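Local atomic coordinates of CRISPR-associated endonuclease C2c1 (PDB entry 5U31), a protein that uses a guide RNA to recognise PAM-flanked target DNA and cuts it with a RuvC nuclease domain that works best with a divalent metal, as part of bacterial CRISPR immunity. Residues L851-F856 / L868-R874. The protein carries 3 engineered substitutions. Sequence-based numbering, arbitrary orientation.
Sequences LSEYQF and LMQWSHR. With nucleotides of chain E; nucleotides of chain C.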
loop_
_atom_site.group_PDB
_atom_site.type_symbol
_atom_site.label_atom_id
_atom_site.label_comp_id
_atom_site.label_asym_id
_atom_site.label_seq_id
_atom_site.Cartn_x
_atom_site.Cartn_y
_atom_site.Cartn_z
ATOM N N LEU A 851 9.076 2.773 7.758
ATOM C CA LEU A 851 8.463 1.450 7.804
ATOM C C LEU A 851 8.302 0.849 6.412
ATOM O O LEU A 851 7.392 0.048 6.178
ATOM C CB LEU A 851 7.111 1.497 8.513
ATOM C CG LEU A 851 7.135 1.987 9.956
ATOM C CD1 LEU A 851 5.743 1.905 10.545
ATOM C CD2 LEU A 851 8.127 1.185 10.782
ATOM N N SER A 852 9.179 1.216 5.478
ATOM C CA SER A 852 9.074 0.666 4.132
ATOM C C SER A 852 9.277 -0.841 4.122
ATOM O O SER A 852 8.670 -1.538 3.306
ATOM C CB SER A 852 10.083 1.335 3.206
ATOM O OG SER A 852 11.404 1.067 3.639
ATOM N N GLU A 853 10.123 -1.365 5.009
ATOM C CA GLU A 853 10.368 -2.802 5.032
ATOM C C GLU A 853 9.309 -3.572 5.809
ATOM O O GLU A 853 9.328 -4.806 5.794
ATOM C CB GLU A 853 11.749 -3.094 5.619
ATOM C CG GLU A 853 12.864 -2.252 5.030
ATOM C CD GLU A 853 14.218 -2.603 5.613
ATOM O OE1 GLU A 853 14.802 -3.621 5.181
ATOM O OE2 GLU A 853 14.686 -1.875 6.516
ATOM N N TYR A 854 8.389 -2.880 6.480
ATOM C CA TYR A 854 7.296 -3.537 7.193
ATOM C C TYR A 854 6.176 -3.842 6.198
ATOM O O TYR A 854 5.108 -3.224 6.188
ATOM C CB TYR A 854 6.811 -2.666 8.342
ATOM C CG TYR A 854 5.999 -3.413 9.374
ATOM C CD1 TYR A 854 5.271 -2.732 10.339
ATOM C CD2 TYR A 854 5.967 -4.800 9.384
ATOM C CE1 TYR A 854 4.527 -3.413 11.278
ATOM C CE2 TYR A 854 5.225 -5.487 10.321
ATOM C CZ TYR A 854 4.508 -4.790 11.267
ATOM O OH TYR A 854 3.770 -5.475 12.205
ATOM N N GLN A 855 6.449 -4.818 5.338
ATOM C CA GLN A 855 5.559 -5.183 4.247
ATOM C C GLN A 855 4.834 -6.482 4.565
ATOM O O GLN A 855 5.167 -7.198 5.514
ATOM C CB GLN A 855 6.338 -5.329 2.938
ATOM C CG GLN A 855 7.220 -4.151 2.605
ATOM C CD GLN A 855 8.184 -4.450 1.476
ATOM O OE1 GLN A 855 8.045 -5.457 0.777
ATOM N NE2 GLN A 855 9.173 -3.581 1.292
ATOM N N PHE A 856 3.824 -6.781 3.755
ATOM C CA PHE A 856 3.193 -8.088 3.833
ATOM C C PHE A 856 4.171 -9.130 3.317
ATOM O O PHE A 856 4.823 -8.930 2.287
ATOM C CB PHE A 856 1.900 -8.130 3.022
ATOM C CG PHE A 856 1.261 -6.791 2.813
ATOM C CD1 PHE A 856 0.744 -6.082 3.879
ATOM C CD2 PHE A 856 1.154 -6.256 1.541
ATOM C CE1 PHE A 856 0.149 -4.854 3.685
ATOM C CE2 PHE A 856 0.555 -5.032 1.338
ATOM C CZ PHE A 856 0.050 -4.328 2.413
ATOM N N LEU A 868 -1.678 -5.449 8.650
ATOM C CA LEU A 868 -0.867 -4.545 7.845
ATOM C C LEU A 868 -1.650 -3.992 6.664
ATOM O O LEU A 868 -1.367 -2.884 6.194
ATOM C CB LEU A 868 0.390 -5.259 7.356
ATOM C CG LEU A 868 1.492 -5.370 8.404
ATOM C CD1 LEU A 868 2.653 -6.161 7.856
ATOM C CD2 LEU A 868 1.947 -3.992 8.852
HETATM N N MSE A 869 -2.632 -4.742 6.179
HETATM C CA MSE A 869 -3.459 -4.298 5.075
HETATM C C MSE A 869 -4.586 -3.411 5.575
HETATM O O MSE A 869 -4.929 -2.416 4.935
HETATM C CB MSE A 869 -4.010 -5.495 4.313
HETATM C CG MSE A 869 -3.077 -5.978 3.216
HETATM SE SE MSE A 869 -3.648 -7.679 2.505
HETATM C CE MSE A 869 -3.725 -8.610 4.184
ATOM N N GLN A 870 -5.167 -3.780 6.718
ATOM C CA GLN A 870 -6.087 -2.873 7.396
ATOM C C GLN A 870 -5.402 -1.547 7.689
ATOM O O GLN A 870 -5.933 -0.472 7.385
ATOM C CB GLN A 870 -6.596 -3.503 8.690
ATOM C CG GLN A 870 -7.409 -4.758 8.503
ATOM C CD GLN A 870 -8.180 -5.126 9.751
ATOM O OE1 GLN A 870 -9.353 -4.775 9.894
ATOM N NE2 GLN A 870 -7.524 -5.827 10.670
ATOM N N TRP A 871 -4.205 -1.617 8.277
ATOM C CA TRP A 871 -3.422 -0.423 8.566
ATOM C C TRP A 871 -3.070 0.318 7.284
ATOM O O TRP A 871 -3.419 1.491 7.109
ATOM C CB TRP A 871 -2.156 -0.820 9.330
ATOM C CG TRP A 871 -1.454 0.314 9.999
ATOM C CD1 TRP A 871 -1.951 1.562 10.235
ATOM C CD2 TRP A 871 -0.118 0.310 10.517
ATOM N NE1 TRP A 871 -1.009 2.334 10.873
ATOM C CE2 TRP A 871 0.125 1.588 11.055
ATOM C CE3 TRP A 871 0.894 -0.651 10.579
ATOM C CZ2 TRP A 871 1.338 1.929 11.648
ATOM C CZ3 TRP A 871 2.097 -0.310 11.164
ATOM C CH2 TRP A 871 2.310 0.968 11.691
ATOM N N SER A 872 -2.389 -0.372 6.368
ATOM C CA SER A 872 -1.857 0.193 5.129
ATOM C C SER A 872 -1.160 1.529 5.399
ATOM O O SER A 872 -1.609 2.600 4.997
ATOM C CB SER A 872 -2.958 0.328 4.073
ATOM O OG SER A 872 -4.022 1.128 4.538
ATOM N N HIS A 873 -0.037 1.426 6.113
ATOM C CA HIS A 873 0.697 2.623 6.501
ATOM C C HIS A 873 1.392 3.270 5.313
ATOM O O HIS A 873 1.511 4.498 5.265
ATOM C CB HIS A 873 1.714 2.291 7.594
ATOM C CG HIS A 873 2.777 1.325 7.173
ATOM N ND1 HIS A 873 2.715 -0.021 7.461
ATOM C CD2 HIS A 873 3.938 1.512 6.503
ATOM C CE1 HIS A 873 3.789 -0.624 6.981
ATOM N NE2 HIS A 873 4.546 0.284 6.393
ATOM N N ARG A 874 1.863 2.467 4.354
ATOM C CA ARG A 874 2.499 3.035 3.169
ATOM C C ARG A 874 1.514 3.864 2.363
ATOM O O ARG A 874 1.889 4.893 1.790
ATOM C CB ARG A 874 3.100 1.925 2.313
ATOM C CG ARG A 874 4.272 1.224 2.975
ATOM C CD ARG A 874 5.404 2.200 3.250
ATOM N NE ARG A 874 6.198 2.485 2.058
ATOM C CZ ARG A 874 7.189 3.371 2.018
ATOM N NH1 ARG A 874 7.502 4.067 3.105
ATOM N NH2 ARG A 874 7.865 3.567 0.893
ATOM P P DG E 4 9.798 -2.020 17.668
ATOM O OP1 DG E 4 10.138 -0.890 18.553
ATOM O OP2 DG E 4 9.298 -3.284 18.252
ATOM O "O5'" DG E 4 8.709 -1.493 16.637
ATOM C "C5'" DG E 4 8.928 -0.279 15.948
ATOM C "C4'" DG E 4 8.004 -0.189 14.757
ATOM O "O4'" DG E 4 8.511 -1.030 13.703
ATOM C "C3'" DG E 4 6.602 -0.693 15.026
ATOM O "O3'" DG E 4 5.805 0.372 15.516
ATOM C "C2'" DG E 4 6.140 -1.143 13.646
ATOM C "C1'" DG E 4 7.440 -1.605 12.987
ATOM N N9 DG E 4 7.613 -3.054 12.967
ATOM C C8 DG E 4 7.123 -3.968 13.871
ATOM N N7 DG E 4 7.442 -5.203 13.585
ATOM C C5 DG E 4 8.191 -5.099 12.418
ATOM C C6 DG E 4 8.808 -6.105 11.635
ATOM O O6 DG E 4 8.816 -7.326 11.824
ATOM N N1 DG E 4 9.468 -5.565 10.533
ATOM C C2 DG E 4 9.522 -4.222 10.226
ATOM N N2 DG E 4 10.205 -3.887 9.119
ATOM N N3 DG E 4 8.950 -3.273 10.951
ATOM C C4 DG E 4 8.302 -3.782 12.027
ATOM P P DC C 13 -7.071 -2.132 0.292
ATOM O OP1 DC C 13 -7.309 -1.576 1.643
ATOM O OP2 DC C 13 -7.473 -1.355 -0.903
ATOM O "O5'" DC C 13 -5.522 -2.489 0.173
ATOM C "C5'" DC C 13 -4.875 -3.114 1.260
ATOM C "C4'" DC C 13 -3.374 -3.060 1.098
ATOM O "O4'" DC C 13 -2.988 -3.947 0.026
ATOM C "C3'" DC C 13 -2.807 -1.682 0.746
ATOM O "O3'" DC C 13 -1.590 -1.446 1.470
ATOM C "C2'" DC C 13 -2.567 -1.784 -0.758
ATOM C "C1'" DC C 13 -2.204 -3.250 -0.912
ATOM N N1 DC C 13 -2.504 -3.807 -2.256
ATOM C C2 DC C 13 -1.483 -4.414 -2.992
ATOM O O2 DC C 13 -0.344 -4.462 -2.516
ATOM N N3 DC C 13 -1.772 -4.932 -4.210
ATOM C C4 DC C 13 -3.014 -4.861 -4.687
ATOM N N4 DC C 13 -3.250 -5.386 -5.893
ATOM C C5 DC C 13 -4.072 -4.253 -3.948
ATOM C C6 DC C 13 -3.775 -3.747 -2.746
ATOM P P DG C 14 -0.775 -0.073 1.271
ATOM O OP1 DG C 14 -0.014 0.213 2.501
ATOM O OP2 DG C 14 -1.687 0.950 0.716
ATOM O "O5'" DG C 14 0.290 -0.423 0.139
ATOM C "C5'" DG C 14 1.360 -1.303 0.421
ATOM C "C4'" DG C 14 2.367 -1.295 -0.711
ATOM O "O4'" DG C 14 1.859 -2.061 -1.830
ATOM C "C3'" DG C 14 2.718 0.090 -1.258
ATOM O "O3'" DG C 14 4.128 0.275 -1.203
ATOM C "C2'" DG C 14 2.200 0.061 -2.702
ATOM C "C1'" DG C 14 2.229 -1.424 -3.022
ATOM N N9 DG C 14 1.288 -1.828 -4.069
ATOM C C8 DG C 14 -0.076 -1.665 -4.059
ATOM N N7 DG C 14 -0.666 -2.136 -5.124
ATOM C C5 DG C 14 0.371 -2.650 -5.892
ATOM C C6 DG C 14 0.338 -3.292 -7.154
ATOM O O6 DG C 14 -0.643 -3.537 -7.866
ATOM N N1 DG C 14 1.605 -3.661 -7.578
ATOM C C2 DG C 14 2.763 -3.443 -6.877
ATOM N N2 DG C 14 3.889 -3.871 -7.457
ATOM N N3 DG C 14 2.816 -2.844 -5.689
ATOM C C4 DG C 14 1.582 -2.474 -5.260
#
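In the RuvC nuclease domain, the loop that leaves strand 845-850 folds against the junction of helices 862-871 and 873-884, with Tyr854 packed on Leu868. Leu868 CD2 sits over one face of the Tyr854 ring, 3.6 Å from the centroid and 14° off the normal; the opposite face carries the base of DG4 of chain E, whose N3 is 3.3 Å from Tyr854 CG. CG of Tyr854, anti to the backbone N (chi1 -162°), slots the ring between leucine and guanine, and Glu864 hydrogen-bonds its hydroxyl. Trp871 meets Tyr854 CE1 with its ring edge, and its CH2 packs on Leu851 CD1.

At the start of the loop, His873 NE2 donates to Leu851 O (2.9 Å, with an N-H...O angle of 145°) from above the carbonyl plane; Tyr854 N reaches this oxygen from the other face, closing the type I turn 851-854. Of these two donors, the imidazole joins the turn to helix 873-884. Ser852 CB lies over the Arg874 guanidinium, whose NE forms a salt bridge to a DNA phosphate. By Phe856, CG of Met869 (selenomethionine) makes a CH-pi contact over the ring face, toward its rim, with SE a longer 4.8 Å from the centroid.

Tyr854, which probably disrupts base stacking beside the scissile phosphate, is thereby backed by helix 862-871 next to the RuvC active site, where Leu851 lies about 4 Å (side chains) from Ala849, engineered at a probable catalytic position.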